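PDB 6CL6: tail fiber protein from Pseudomonas aeruginosa, which forms the trimeric receptor-binding fiber of the contractile R2 pyocin and probably recognises the surface of target Pseudomonas cells. Local coordinates for residues L170-A175 / Y182-A187; E129-L134 / S146-Q151; N139-V144 / G160-I165. All blocks are in the same frame, centred on the assembly; numbering follows the deposited sequence.

Interaction 1 (L170-A175 / Y182-A187); sequences LLHVYA and YQTYQA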
loop_
_atom_site.group_PDB
_atom_site.type_symbol
_atom_site.label_atom_id
_atom_site.label_comp_id
_atom_site.label_asym_id
_atom_site.label_seq_id
_atom_site.Cartn_x
_atom_site.Cartn_y
_atom_site.Cartn_z
ATOM N N LEU A 170 1.621 -33.401 -2.602
ATOM C CA LEU A 170 2.126 -34.207 -3.702
ATOM C C LEU A 170 3.563 -33.868 -4.041
ATOM O O LEU A 170 3.867 -32.748 -4.476
ATOM C CB LEU A 170 1.242 -34.009 -4.945
ATOM C CG LEU A 170 1.398 -35.053 -6.027
ATOM C CD1 LEU A 170 1.023 -36.426 -5.542
ATOM C CD2 LEU A 170 0.554 -34.668 -7.211
ATOM N N LEU A 171 4.436 -34.869 -3.923
ATOM C CA LEU A 171 5.830 -34.745 -4.315
ATOM C C LEU A 171 6.084 -35.311 -5.694
ATOM O O LEU A 171 5.751 -36.478 -5.955
ATOM C CB LEU A 171 6.748 -35.468 -3.331
ATOM C CG LEU A 171 8.233 -35.548 -3.653
ATOM C CD1 LEU A 171 8.865 -34.163 -3.464
ATOM C CD2 LEU A 171 8.939 -36.541 -2.769
ATOM N N HIS A 172 6.729 -34.503 -6.552
ATOM C CA HIS A 172 7.277 -34.982 -7.814
ATOM C C HIS A 172 8.797 -34.972 -7.761
ATOM O O HIS A 172 9.404 -34.026 -7.244
ATOM C CB HIS A 172 6.845 -34.128 -9.007
ATOM C CG HIS A 172 5.544 -34.524 -9.607
ATOM N ND1 HIS A 172 4.341 -34.034 -9.157
ATOM C CD2 HIS A 172 5.249 -35.349 -10.644
ATOM C CE1 HIS A 172 3.358 -34.536 -9.888
ATOM N NE2 HIS A 172 3.883 -35.352 -10.782
ATOM N N VAL A 173 9.415 -36.017 -8.295
ATOM C CA VAL A 173 10.855 -36.070 -8.438
ATOM C C VAL A 173 11.182 -36.272 -9.908
ATOM O O VAL A 173 10.746 -37.261 -10.515
ATOM C CB VAL A 173 11.469 -37.187 -7.588
ATOM C CG1 VAL A 173 12.997 -37.164 -7.725
ATOM C CG2 VAL A 173 11.049 -37.096 -6.155
ATOM N N TYR A 174 11.973 -35.370 -10.468
ATOM C CA TYR A 174 12.531 -35.484 -11.810
ATOM C C TYR A 174 14.041 -35.643 -11.667
ATOM O O TYR A 174 14.794 -34.665 -11.614
ATOM C CB TYR A 174 12.157 -34.300 -12.678
ATOM C CG TYR A 174 10.679 -33.975 -12.634
ATOM C CD1 TYR A 174 9.750 -34.744 -13.324
ATOM C CD2 TYR A 174 10.222 -32.887 -11.926
ATOM C CE1 TYR A 174 8.433 -34.450 -13.298
ATOM C CE2 TYR A 174 8.893 -32.579 -11.893
ATOM C CZ TYR A 174 7.991 -33.378 -12.589
ATOM O OH TYR A 174 6.664 -33.088 -12.594
ATOM N N ALA A 175 14.475 -36.913 -11.636
ATOM C CA ALA A 175 15.891 -37.238 -11.447
ATOM C C ALA A 175 16.589 -37.153 -12.808
ATOM O O ALA A 175 16.865 -38.159 -13.488
ATOM C CB ALA A 175 16.030 -38.601 -10.790
ATOM N N TYR A 182 15.600 -32.737 -9.518
ATOM C CA TYR A 182 14.574 -31.698 -9.317
ATOM C C TYR A 182 13.401 -32.288 -8.529
ATOM O O TYR A 182 13.035 -33.458 -8.734
ATOM C CB TYR A 182 14.098 -31.177 -10.671
ATOM C CG TYR A 182 15.152 -30.426 -11.445
ATOM C CD1 TYR A 182 16.078 -31.079 -12.251
ATOM C CD2 TYR A 182 15.220 -29.038 -11.376
ATOM C CE1 TYR A 182 17.040 -30.393 -12.940
ATOM C CE2 TYR A 182 16.172 -28.338 -12.092
ATOM C CZ TYR A 182 17.082 -29.007 -12.846
ATOM O OH TYR A 182 18.043 -28.318 -13.555
ATOM N N GLN A 183 12.818 -31.483 -7.651
ATOM C CA GLN A 183 11.601 -31.826 -6.931
ATOM C C GLN A 183 10.608 -30.663 -6.990
ATOM O O GLN A 183 10.992 -29.495 -6.988
ATOM C CB GLN A 183 11.883 -32.169 -5.448
ATOM C CG GLN A 183 12.863 -33.309 -5.241
ATOM C CD GLN A 183 13.084 -33.632 -3.795
ATOM O OE1 GLN A 183 13.068 -32.728 -2.941
ATOM N NE2 GLN A 183 13.281 -34.928 -3.487
ATOM N N THR A 184 9.331 -31.007 -6.979
ATOM C CA THR A 184 8.243 -30.076 -6.723
ATOM C C THR A 184 7.317 -30.669 -5.667
ATOM O O THR A 184 7.260 -31.887 -5.487
ATOM C CB THR A 184 7.399 -29.761 -7.964
ATOM O OG1 THR A 184 6.643 -30.928 -8.343
ATOM C CG2 THR A 184 8.277 -29.317 -9.069
ATOM N N TYR A 185 6.614 -29.781 -4.951
ATOM C CA TYR A 185 5.701 -30.168 -3.869
ATOM C C TYR A 185 4.488 -29.271 -3.945
ATOM O O TYR A 185 4.617 -28.037 -3.897
ATOM C CB TYR A 185 6.349 -30.026 -2.507
ATOM C CG TYR A 185 5.645 -30.786 -1.382
ATOM C CD1 TYR A 185 5.813 -32.174 -1.259
ATOM C CD2 TYR A 185 4.806 -30.151 -0.489
ATOM C CE1 TYR A 185 5.184 -32.893 -0.255
ATOM C CE2 TYR A 185 4.166 -30.877 0.554
ATOM C CZ TYR A 185 4.380 -32.266 0.643
ATOM O OH TYR A 185 3.779 -33.030 1.603
ATOM N N GLN A 186 3.332 -29.884 -4.072
ATOM C CA GLN A 186 2.047 -29.186 -4.130
ATOM C C GLN A 186 1.276 -29.520 -2.856
ATOM O O GLN A 186 0.873 -30.670 -2.639
ATOM C CB GLN A 186 1.293 -29.596 -5.393
ATOM C CG GLN A 186 -0.100 -28.979 -5.515
ATOM C CD GLN A 186 -0.845 -29.436 -6.760
ATOM O OE1 GLN A 186 -0.284 -30.072 -7.664
ATOM N NE2 GLN A 186 -2.122 -29.119 -6.805
ATOM N N ALA A 187 1.062 -28.515 -2.026
ATOM C CA ALA A 187 0.350 -28.710 -0.765
ATOM C C ALA A 187 -1.115 -29.035 -1.023
ATOM O O ALA A 187 -1.752 -28.453 -1.900
ATOM C CB ALA A 187 0.471 -27.466 0.096
HETATM O O HOH W 1 4.347 -31.864 -7.123
HETATM O O HOH W 2 5.785 -30.941 -11.036
#

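Interaction 2 (E129-L134 / S146-Q151); sequences EADGEL and SGWWSQ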
loop_
_atom_site.group_PDB
_atom_site.type_symbol
_atom_site.label_atom_id
_atom_site.label_comp_id
_atom_site.label_asym_id
_atom_site.label_seq_id
_atom_site.Cartn_x
_atom_site.Cartn_y
_atom_site.Cartn_z
ATOM N N GLU A 129 -0.827 -44.410 -11.377
ATOM C CA GLU A 129 -0.864 -44.561 -9.939
ATOM C C GLU A 129 0.439 -44.023 -9.354
ATOM O O GLU A 129 1.493 -44.162 -9.953
ATOM C CB GLU A 129 -1.060 -46.018 -9.531
ATOM C CG GLU A 129 -2.437 -46.556 -9.920
ATOM C CD GLU A 129 -2.646 -47.986 -9.422
ATOM O OE1 GLU A 129 -1.665 -48.767 -9.410
ATOM O OE2 GLU A 129 -3.785 -48.319 -9.029
ATOM N N ALA A 130 0.332 -43.370 -8.199
ATOM C CA ALA A 130 1.502 -42.842 -7.525
ATOM C C ALA A 130 2.491 -43.974 -7.228
ATOM O O ALA A 130 2.100 -45.126 -7.027
ATOM C CB ALA A 130 1.117 -42.153 -6.235
ATOM N N ASP A 131 3.776 -43.625 -7.199
ATOM C CA ASP A 131 4.800 -44.585 -6.833
ATOM C C ASP A 131 4.579 -45.105 -5.436
ATOM O O ASP A 131 4.937 -46.245 -5.154
ATOM C CB ASP A 131 6.195 -43.964 -6.937
ATOM C CG ASP A 131 6.640 -43.774 -8.358
ATOM O OD1 ASP A 131 6.319 -42.724 -8.933
ATOM O OD2 ASP A 131 7.303 -44.674 -8.912
ATOM N N GLY A 132 4.007 -44.294 -4.551
ATOM C CA GLY A 132 3.811 -44.711 -3.169
ATOM C C GLY A 132 3.226 -43.618 -2.302
ATOM O O GLY A 132 3.175 -42.439 -2.681
ATOM N N GLU A 133 2.752 -44.049 -1.144
ATOM C CA GLU A 133 2.369 -43.159 -0.056
ATOM C C GLU A 133 3.577 -42.969 0.845
ATOM O O GLU A 133 4.237 -43.941 1.204
ATOM C CB GLU A 133 1.200 -43.734 0.725
ATOM C CG GLU A 133 -0.081 -43.731 -0.041
ATOM C CD GLU A 133 -0.760 -42.379 -0.001
ATOM O OE1 GLU A 133 -0.630 -41.683 1.032
ATOM O OE2 GLU A 133 -1.413 -42.015 -1.001
ATOM N N LEU A 134 3.872 -41.730 1.184
ATOM C CA LEU A 134 4.985 -41.446 2.074
ATOM C C LEU A 134 4.548 -41.682 3.516
ATOM O O LEU A 134 3.573 -41.077 3.962
ATOM C CB LEU A 134 5.465 -40.018 1.903
ATOM C CG LEU A 134 6.016 -39.679 0.530
ATOM C CD1 LEU A 134 6.149 -38.174 0.364
ATOM C CD2 LEU A 134 7.338 -40.344 0.297
ATOM N N SER A 146 13.187 -40.756 -10.023
ATOM C CA SER A 146 12.056 -40.114 -10.693
ATOM C C SER A 146 10.746 -40.786 -10.341
ATOM O O SER A 146 10.674 -42.005 -10.227
ATOM C CB SER A 146 12.266 -40.155 -12.204
ATOM O OG SER A 146 13.302 -39.341 -12.610
ATOM N N GLY A 147 9.702 -39.986 -10.196
ATOM C CA GLY A 147 8.381 -40.502 -9.850
ATOM C C GLY A 147 7.543 -39.468 -9.124
ATOM O O GLY A 147 7.880 -38.282 -9.074
ATOM N N TRP A 148 6.421 -39.919 -8.599
ATOM C CA TRP A 148 5.627 -39.039 -7.772
ATOM C C TRP A 148 5.066 -39.830 -6.593
ATOM O O TRP A 148 4.717 -41.000 -6.722
ATOM C CB TRP A 148 4.496 -38.337 -8.534
ATOM C CG TRP A 148 3.516 -39.194 -9.245
ATOM C CD1 TRP A 148 3.765 -40.013 -10.296
ATOM C CD2 TRP A 148 2.115 -39.279 -8.999
ATOM N NE1 TRP A 148 2.605 -40.612 -10.715
ATOM C CE2 TRP A 148 1.576 -40.177 -9.937
ATOM C CE3 TRP A 148 1.255 -38.677 -8.075
ATOM C CZ2 TRP A 148 0.235 -40.487 -9.978
ATOM C CZ3 TRP A 148 -0.075 -38.981 -8.110
ATOM C CH2 TRP A 148 -0.569 -39.899 -9.049
ATOM N N TRP A 149 4.948 -39.145 -5.463
ATOM C CA TRP A 149 4.580 -39.738 -4.194
ATOM C C TRP A 149 3.599 -38.826 -3.465
ATOM O O TRP A 149 3.645 -37.597 -3.600
ATOM C CB TRP A 149 5.812 -39.986 -3.309
ATOM C CG TRP A 149 6.666 -41.093 -3.724
ATOM C CD1 TRP A 149 6.661 -42.357 -3.230
ATOM C CD2 TRP A 149 7.696 -41.056 -4.721
ATOM N NE1 TRP A 149 7.615 -43.105 -3.865
ATOM C CE2 TRP A 149 8.248 -42.332 -4.798
ATOM C CE3 TRP A 149 8.202 -40.067 -5.549
ATOM C CZ2 TRP A 149 9.292 -42.648 -5.689
ATOM C CZ3 TRP A 149 9.213 -40.372 -6.435
ATOM C CH2 TRP A 149 9.741 -41.661 -6.507
ATOM N N SER A 150 2.749 -39.442 -2.654
ATOM C CA SER A 150 1.711 -38.739 -1.931
ATOM C C SER A 150 1.950 -38.809 -0.438
ATOM O O SER A 150 2.132 -39.892 0.116
ATOM C CB SER A 150 0.325 -39.340 -2.230
ATOM O OG SER A 150 -0.695 -38.619 -1.606
ATOM N N GLN A 151 1.916 -37.655 0.216
ATOM C CA GLN A 151 1.900 -37.585 1.669
ATOM C C GLN A 151 0.475 -37.236 2.062
ATOM O O GLN A 151 0.016 -36.100 1.850
ATOM C CB GLN A 151 2.894 -36.556 2.213
ATOM C CG GLN A 151 2.825 -36.363 3.728
ATOM C CD GLN A 151 3.011 -37.677 4.497
ATOM O OE1 GLN A 151 2.049 -38.312 4.922
ATOM N NE2 GLN A 151 4.266 -38.095 4.651
HETATM O O HOH W 3 -3.073 -39.677 -1.093
#

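Interaction 3 (N139-V144 / G160-I165); sequences NLDSMV and GANYPI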
loop_
_atom_site.group_PDB
_atom_site.type_symbol
_atom_site.label_atom_id
_atom_site.label_comp_id
_atom_site.label_asym_id
_atom_site.label_seq_id
_atom_site.Cartn_x
_atom_site.Cartn_y
_atom_site.Cartn_z
ATOM N N ASN A 139 12.857 -38.225 5.055
ATOM C CA ASN A 139 13.689 -37.099 4.645
ATOM C C ASN A 139 13.589 -36.962 3.128
ATOM O O ASN A 139 14.030 -37.857 2.374
ATOM C CB ASN A 139 15.123 -37.336 5.087
ATOM C CG ASN A 139 16.010 -36.138 4.851
ATOM O OD1 ASN A 139 15.700 -35.210 4.059
ATOM N ND2 ASN A 139 17.132 -36.122 5.540
ATOM N N LEU A 140 12.994 -35.862 2.664
ATOM C CA LEU A 140 12.788 -35.717 1.239
ATOM C C LEU A 140 14.093 -35.665 0.477
ATOM O O LEU A 140 14.088 -35.901 -0.731
ATOM C CB LEU A 140 11.961 -34.470 0.911
ATOM C CG LEU A 140 10.532 -34.471 1.451
ATOM C CD1 LEU A 140 9.709 -33.395 0.765
ATOM C CD2 LEU A 140 9.820 -35.812 1.297
ATOM N N ASP A 141 15.210 -35.375 1.161
ATOM C CA ASP A 141 16.512 -35.464 0.522
ATOM C C ASP A 141 16.813 -36.881 0.056
ATOM O O ASP A 141 17.711 -37.077 -0.771
ATOM C CB ASP A 141 17.639 -35.021 1.484
ATOM C CG ASP A 141 17.710 -33.520 1.685
ATOM O OD1 ASP A 141 16.821 -32.798 1.228
ATOM O OD2 ASP A 141 18.710 -33.029 2.331
ATOM N N SER A 142 16.118 -37.868 0.593
ATOM C CA SER A 142 16.330 -39.264 0.182
ATOM C C SER A 142 15.490 -39.660 -1.030
ATOM O O SER A 142 15.628 -40.772 -1.534
ATOM C CB SER A 142 16.004 -40.203 1.348
ATOM O OG SER A 142 14.585 -40.284 1.540
ATOM N N MET A 143 14.613 -38.785 -1.497
ATOM C CA MET A 143 13.731 -39.096 -2.624
ATOM C C MET A 143 14.425 -38.617 -3.897
ATOM O O MET A 143 14.211 -37.505 -4.388
ATOM C CB MET A 143 12.375 -38.449 -2.420
ATOM C CG MET A 143 11.680 -38.867 -1.136
ATOM S SD MET A 143 11.331 -40.631 -0.998
ATOM C CE MET A 143 10.073 -40.805 -2.283
ATOM N N VAL A 144 15.303 -39.487 -4.422
ATOM C CA VAL A 144 16.211 -39.076 -5.494
ATOM C C VAL A 144 16.005 -39.887 -6.769
ATOM O O VAL A 144 16.864 -39.907 -7.636
ATOM C CB VAL A 144 17.674 -39.168 -5.021
ATOM C CG1 VAL A 144 17.955 -38.088 -3.959
ATOM C CG2 VAL A 144 17.963 -40.546 -4.446
ATOM N N GLY A 160 8.719 -35.854 9.299
ATOM C CA GLY A 160 9.752 -36.010 8.303
ATOM C C GLY A 160 10.700 -34.828 8.294
ATOM O O GLY A 160 10.727 -34.006 9.209
ATOM N N ALA A 161 11.513 -34.770 7.241
ATOM C CA ALA A 161 12.541 -33.766 7.115
ATOM C C ALA A 161 12.558 -33.245 5.695
ATOM O O ALA A 161 12.247 -33.973 4.744
ATOM C CB ALA A 161 13.918 -34.296 7.482
ATOM N N ASN A 162 12.883 -31.949 5.572
ATOM C CA ASN A 162 13.041 -31.262 4.281
ATOM C C ASN A 162 11.760 -31.192 3.466
ATOM O O ASN A 162 11.802 -30.973 2.253
ATOM C CB ASN A 162 14.181 -31.912 3.485
ATOM C CG ASN A 162 15.547 -31.509 4.016
ATOM O OD1 ASN A 162 15.930 -30.346 3.923
ATOM N ND2 ASN A 162 16.262 -32.454 4.606
ATOM N N TYR A 163 10.622 -31.339 4.104
ATOM C CA TYR A 163 9.366 -30.904 3.512
ATOM C C TYR A 163 9.382 -29.375 3.464
ATOM O O TYR A 163 9.916 -28.733 4.379
ATOM C CB TYR A 163 8.170 -31.380 4.324
ATOM C CG TYR A 163 7.817 -32.850 4.192
ATOM C CD1 TYR A 163 8.578 -33.819 4.827
ATOM C CD2 TYR A 163 6.720 -33.252 3.443
ATOM C CE1 TYR A 163 8.243 -35.157 4.728
ATOM C CE2 TYR A 163 6.374 -34.595 3.334
ATOM C CZ TYR A 163 7.148 -35.538 3.986
ATOM O OH TYR A 163 6.809 -36.884 3.897
ATOM N N PRO A 164 8.841 -28.764 2.409
ATOM C CA PRO A 164 8.863 -27.295 2.338
ATOM C C PRO A 164 7.860 -26.627 3.238
ATOM O O PRO A 164 7.998 -25.432 3.530
ATOM C CB PRO A 164 8.551 -27.002 0.862
ATOM C CG PRO A 164 7.734 -28.170 0.407
ATOM C CD PRO A 164 8.266 -29.374 1.206
ATOM N N ILE A 165 6.845 -27.363 3.672
ATOM C CA ILE A 165 5.758 -26.851 4.505
ATOM C C ILE A 165 5.220 -28.067 5.242
ATOM O O ILE A 165 5.281 -29.200 4.738
ATOM C CB ILE A 165 4.678 -26.159 3.639
ATOM C CG1 ILE A 165 3.613 -25.488 4.492
ATOM C CG2 ILE A 165 4.027 -27.199 2.679
ATOM C CD1 ILE A 165 4.118 -24.190 5.137
#

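Interaction 1 (L170-A175 / Y182-A187)
T184 turns OG1 into the position between its backbone N and carbonyl carbon (chi1 69°), which sets the hydroxyl beside H172, with OG1 3.3 Å from H172 CB. H172 takes chi1 -86°, CG lying opposite the carbonyl carbon, and its ring leads off from the neighbouring strand, leaving ND1 4.0 Å from T184 OG1, and a water bridges them. This water meets the imidazole in plane at its edge and donates to L170 O at 2.8 Å. A second water lies between T184 OG1 and Y174 OH, in the plane of the phenol ring. Beneath this polar network runs a regular antiparallel ladder: L170 with Q186, H172 with T184 and Y174 with Y182 are hydrogen-bonded pairs, the last with Y174 N 2.8 Å from Y182 O. L171 with Y185 and V173 with Q183 are non-hydrogen-bonded pairs on the other face, where L171 CB packs 4.0 Å from Y185 CD1 and L171 CD1 reaches Q183 CB. The H172 and Y174 face belongs to the trimer interface: H172 meets Y174 of the third subunit edge-to-face, and Y174 meets H172 of the second in the same way. The two segments form a beta hairpin in the middle of the mixed sheet, flanked by strand 147-151 beside 170-175 and by strand 193-199 beside 182-187.

Interaction 2 (E129-L134 / S146-Q151)
D131 and A130 each lay a methylene or methyl group on a tryptophan face. A130 CB sits 3.8 Å from the centroid of the W148 six-membered ring, almost on its normal, and D131 CB lies over W149 toward the rim, nearest CE2 and 3.7 Å from the centroid of the five-membered ring. D131 OD1 accepts W148 N at 2.8 Å on its anti side, 30° out of the carboxylate plane, while D131 N donates to W148 O, nearly in line with the carbonyl. Farther along, S150 N bonds to G132 O and L134 N to S150 O at 2.7 Å, and L134 crosses W149 at about a right angle, CG 3.9 Å from W149 CB. E133, bent at chi2 (-81°), brings OE2 to a water shared with S150 OG. In the next shell, T127 O accepts W148 NE1, S152 OG hydrogen-bonds E133 OE1, and K128 of the second subunit forms a salt bridge with D131 OD2, probably favouring its charged form. H172 of the same chain meets W148 with ring planes about 15° apart. The segments thus add a weakly bonded strand, 132-133, parallel to strand 147-151 and outermost within this chain, making an otherwise antiparallel sheet mixed.

Interaction 3 (N139-V144 / G160-I165)
A161 opens the contact by offering its O to L140 N, 2.9 Å away, within the Asx turn in which N139 OD1 accepts D141 N. The bond is nearly straight, 170° at the hydrogen, and makes a single backbone bridge between two loops. A161 CB lies 3.8 Å from N139 CG. N162 follows with positive phi; chi1 -76° swings CG to the side of its backbone N, and the side chain reaches the turn. There ND2 donates to N139 OD1 at 2.9 Å from the face opposite D141 N, so two donors, both well out of the amide plane, grip one oxygen and would limit the swing of the N139 side chain. The N162 amide also stacks on the D141 carboxylate, planes 19° apart; D141 OD1 makes a salt bridge with R196. Y163 comes next, presenting a ring face to L140, whose CD2 stands 4.0 Å from the centroid, while the phenol OH bonds to Q151. P164 adds a looser contact, CD 4.3 Å from L140 CD1. Within the 3-10 turn 140-142, S142 folds back, its backbone N and hydroxyl both bonding to N139 O, with OG 2.6 Å from that oxygen and in the carbonyl plane.

In the fold
Interactions 1 and 2 share one mixed sheet, strands 147-151 and 169-177 being neighbours in it: W149 N lies 2.8 Å from L171 O, and G147 O as far from V173 N. Their centres are about 10 Å apart, as are those of interactions 1 and 3. The loops of interaction 3 reach the hairpin through Q183 NE2, which bonds to M143 O (2.9 Å) and L140 O (3.0 Å), while R196 NE donates to Q183 OE1. Interactions 2 and 3 interlock along the chain, their segments alternating, and meet where M143 CE packs on W149 and lies 3.8 Å from L134 CD2. Interactions 1 and 2 touch other subunits, whereas no other chain touches interaction 3.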